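Local coordinates for capsid protein (Pseudomonas phage PP7, PDB 2QUX) that assembles as dimers into an icosahedral T=3 capsid, packages the viral RNA genome by its packaging signals and represses translation of the viral replicase, at residues Q29-K34 / L42-S47. Numbering follows the deposited sequence.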
ATOM      1  N   GLN G  29       9.135  10.370   9.444  1.00 46.61           N
ATOM      2  CA  GLN G  29      10.006   9.351  10.068  1.00 39.12           C
ATOM      3  C   GLN G  29      10.688   8.556   8.990  1.00 31.88           C
ATOM      4  O   GLN G  29      10.108   8.331   7.943  1.00 38.14           O
ATOM      5  CB  GLN G  29       9.246   8.347  10.942  1.00 40.20           C
ATOM      6  CG  GLN G  29       8.114   8.891  11.778  1.00 52.38           C
ATOM      7  CD  GLN G  29       7.419   7.787  12.506  1.00 57.94           C
ATOM      8  OE1 GLN G  29       6.399   7.261  12.036  1.00 50.77           O
ATOM      9  NE2 GLN G  29       7.985   7.388  13.644  1.00 41.63           N
ATOM     10  N   ILE G  30      11.915   8.126   9.268  1.00 39.57           N
ATOM     11  CA  ILE G  30      12.681   7.287   8.365  1.00 33.86           C
ATOM     12  C   ILE G  30      13.273   6.122   9.183  1.00 41.60           C
ATOM     13  O   ILE G  30      13.939   6.352  10.202  1.00 33.44           O
ATOM     14  CB  ILE G  30      13.783   8.074   7.654  1.00 28.12           C
ATOM     15  CG1 ILE G  30      13.183   9.230   6.827  1.00 39.25           C
ATOM     16  CG2 ILE G  30      14.597   7.151   6.753  1.00 35.52           C
ATOM     17  CD1 ILE G  30      14.236  10.101   6.109  1.00 42.78           C
ATOM     18  N   PHE G  31      12.956   4.896   8.750  1.00 35.13           N
ATOM     19  CA  PHE G  31      13.531   3.657   9.252  1.00 38.74           C
ATOM     20  C   PHE G  31      14.398   3.062   8.138  1.00 34.54           C
ATOM     21  O   PHE G  31      13.983   3.031   6.990  1.00 41.38           O
ATOM     22  CB  PHE G  31      12.434   2.638   9.656  1.00 28.20           C
ATOM     23  CG  PHE G  31      11.533   3.113  10.757  1.00 28.49           C
ATOM     24  CD1 PHE G  31      11.703   2.649  12.052  1.00 38.15           C
ATOM     25  CD2 PHE G  31      10.547   4.055  10.516  1.00 36.55           C
ATOM     26  CE1 PHE G  31      10.912   3.111  13.074  1.00 27.59           C
ATOM     27  CE2 PHE G  31       9.743   4.508  11.547  1.00 26.04           C
ATOM     28  CZ  PHE G  31       9.929   4.035  12.818  1.00 37.93           C
ATOM     29  N   GLU G  32      15.582   2.583   8.491  1.00 30.29           N
ATOM     30  CA  GLU G  32      16.477   1.926   7.557  1.00 39.29           C
ATOM     31  C   GLU G  32      16.997   0.595   8.132  1.00 45.79           C
ATOM     32  O   GLU G  32      17.218   0.478   9.332  1.00 41.60           O
ATOM     33  CB  GLU G  32      17.649   2.857   7.268  1.00 42.21           C
ATOM     34  CG  GLU G  32      18.193   2.721   5.885  1.00 46.81           C
ATOM     35  CD  GLU G  32      19.352   3.661   5.589  1.00 53.59           C
ATOM     36  OE1 GLU G  32      20.168   3.926   6.493  1.00 52.92           O
ATOM     37  OE2 GLU G  32      19.462   4.099   4.424  1.00 60.64           O
ATOM     38  N   GLU G  33      17.207  -0.395   7.271  1.00 42.79           N
ATOM     39  CA  GLU G  33      17.775  -1.673   7.699  1.00 42.67           C
ATOM     40  C   GLU G  33      19.288  -1.576   7.875  1.00 44.46           C
ATOM     41  O   GLU G  33      19.992  -1.347   6.891  1.00 49.28           O
ATOM     42  CB  GLU G  33      17.462  -2.742   6.664  1.00 36.93           C
ATOM     43  CG  GLU G  33      17.738  -4.154   7.147  1.00 54.39           C
ATOM     44  CD  GLU G  33      17.612  -5.188   6.068  1.00 51.25           C
ATOM     45  OE1 GLU G  33      17.873  -4.871   4.888  1.00 59.13           O
ATOM     46  OE2 GLU G  33      17.277  -6.333   6.420  1.00 70.72           O
ATOM     47  N   LYS G  34      19.799  -1.812   9.091  1.00 48.47           N
ATOM     48  CA  LYS G  34      21.252  -1.683   9.371  1.00 47.29           C
ATOM     49  C   LYS G  34      22.102  -2.908   8.985  1.00 51.97           C
ATOM     50  O   LYS G  34      22.737  -3.530   9.838  1.00 50.23           O
ATOM     51  CB  LYS G  34      21.507  -1.421  10.846  1.00 45.07           C
ATOM     52  CG  LYS G  34      20.893  -0.206  11.477  1.00 63.40           C
ATOM     53  CD  LYS G  34      21.551   0.027  12.872  1.00 74.01           C
ATOM     54  CE  LYS G  34      21.629  -1.232  13.793  1.00 70.93           C
ATOM     55  NZ  LYS G  34      22.193  -0.933  15.133  1.00 77.05           N
ATOM     56  N   LEU G  42      17.532  -0.961   2.755  1.00 41.69           N
ATOM     57  CA  LEU G  42      16.081  -0.965   2.649  1.00 42.30           C
ATOM     58  C   LEU G  42      15.597   0.146   3.575  1.00 34.41           C
ATOM     59  O   LEU G  42      16.040   0.217   4.714  1.00 35.20           O
ATOM     60  CB  LEU G  42      15.505  -2.325   3.062  1.00 29.11           C
ATOM     61  CG  LEU G  42      13.986  -2.539   3.046  1.00 36.68           C
ATOM     62  CD1 LEU G  42      13.482  -2.748   1.620  1.00 36.33           C
ATOM     63  CD2 LEU G  42      13.612  -3.716   3.950  1.00 37.97           C
ATOM     64  N   ARG G  43      14.722   1.010   3.059  1.00 36.37           N
ATOM     65  CA  ARG G  43      14.293   2.213   3.754  1.00 32.43           C
ATOM     66  C   ARG G  43      12.776   2.358   3.749  1.00 30.81           C
ATOM     67  O   ARG G  43      12.161   2.175   2.714  1.00 25.71           O
ATOM     68  CB  ARG G  43      14.919   3.421   3.062  1.00 40.99           C
ATOM     69  CG  ARG G  43      14.786   4.726   3.816  1.00 48.73           C
ATOM     70  CD  ARG G  43      15.384   5.866   3.029  1.00 48.16           C
ATOM     71  NE  ARG G  43      16.786   6.073   3.388  1.00 55.09           N
ATOM     72  CZ  ARG G  43      17.320   7.180   3.916  1.00 50.23           C
ATOM     73  NH1 ARG G  43      16.606   8.285   4.169  1.00 51.18           N
ATOM     74  NH2 ARG G  43      18.618   7.190   4.198  1.00 46.16           N
ATOM     75  N   LEU G  44      12.198   2.720   4.900  1.00 24.50           N
ATOM     76  CA  LEU G  44      10.790   3.079   5.020  1.00 32.52           C
ATOM     77  C   LEU G  44      10.713   4.552   5.452  1.00 33.73           C
ATOM     78  O   LEU G  44      11.210   4.908   6.519  1.00 33.92           O
ATOM     79  CB  LEU G  44      10.066   2.184   6.046  1.00 25.32           C
ATOM     80  CG  LEU G  44       8.591   2.514   6.315  1.00 23.33           C
ATOM     81  CD1 LEU G  44       7.682   2.264   5.035  1.00 20.81           C
ATOM     82  CD2 LEU G  44       8.119   1.768   7.521  1.00 24.38           C
ATOM     83  N   THR G  45      10.110   5.395   4.612  1.00 39.81           N
ATOM     84  CA  THR G  45       9.803   6.777   4.966  1.00 28.45           C
ATOM     85  C   THR G  45       8.311   6.870   5.254  1.00 27.77           C
ATOM     86  O   THR G  45       7.521   6.379   4.482  1.00 33.87           O
ATOM     87  CB  THR G  45      10.198   7.747   3.854  1.00 30.50           C
ATOM     88  OG1 THR G  45      11.554   7.486   3.493  1.00 34.55           O
ATOM     89  CG2 THR G  45      10.059   9.235   4.336  1.00 36.51           C
ATOM     90  N   ALA G  46       7.946   7.496   6.372  1.00 24.74           N
ATOM     91  CA  ALA G  46       6.560   7.613   6.792  1.00 36.12           C
ATOM     92  C   ALA G  46       6.298   9.024   7.299  1.00 31.99           C
ATOM     93  O   ALA G  46       7.153   9.615   7.951  1.00 33.60           O
ATOM     94  CB  ALA G  46       6.244   6.583   7.912  1.00 28.44           C
ATOM     95  N   SER G  47       5.106   9.540   7.014  1.00 33.93           N
ATOM     96  CA  SER G  47       4.664  10.826   7.519  1.00 35.61           C
ATOM     97  C   SER G  47       3.145  10.837   7.727  1.00 30.48           C
ATOM     98  O   SER G  47       2.420  10.102   7.070  1.00 39.48           O
ATOM     99  CB  SER G  47       5.095  11.943   6.556  1.00 49.85           C
ATOM    100  OG  SER G  47       4.398  11.885   5.326  1.00 36.91           O
TER
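Phe31 and Leu44 face each other as a hydrogen-bonded pair of two antiparallel strands and exchange two backbone bonds, Phe31 N to Leu44 O and Leu44 N to Phe31 O, 2.8 Å each. Gln29 and Ala46 form the next such pair, and beyond the other end Glu33 N reaches Leu42 O at 2.9 Å. Phe31, Leu42, Leu44 and Ala46 are buried because Ile8, Leu19 and the second subunit close over them. Phe31 CB lies 4.3 Å from Leu44 CB, and the ring turns an edge to Leu44 O; an aromatic suits this place, being broad enough to touch strands 7-12 and 15-24 and the second subunit. Leu42 and Leu44 reach Leu103 and Leu107 of that subunit, whereas small Ala46 lets its Leu123 pack close. The side-chain NE2 of Gln29 donates to the backbone O of the same Leu123.

On the opposite face Glu32, Arg43 and Thr45 stay partly exposed to solvent round a buried Ile30. Arg43 sets off with CG anti to its backbone N (chi1 -169°), then bends at chi3, which lays the guanidinium obliquely against Ile30, NH1 3.5 Å from Ile30 CG2; the same methyl touches the CG and CD methylenes. Arg43 NH2 makes a salt bridge to Glu32 OE2 at 3.2 Å, approaching from above the carboxylate; the two planes stand 85° apart. Glutamate thus probably balances the arginine's charge. Thr45, beta-branched and at home in an extended strand, sets its methyl CG2 4.0 Å from Ile30 CG1.

Arg43 is an RNA-binding residue and Thr45 neighbours Lys62, another, although the contact stays about 9 Å from the nucleic acid at the nearest atoms. An antiparallel sheet with the partner's helix 94-109 over one face and RNA-binding residues on the other is characteristic of the leviviral coat-protein dimer.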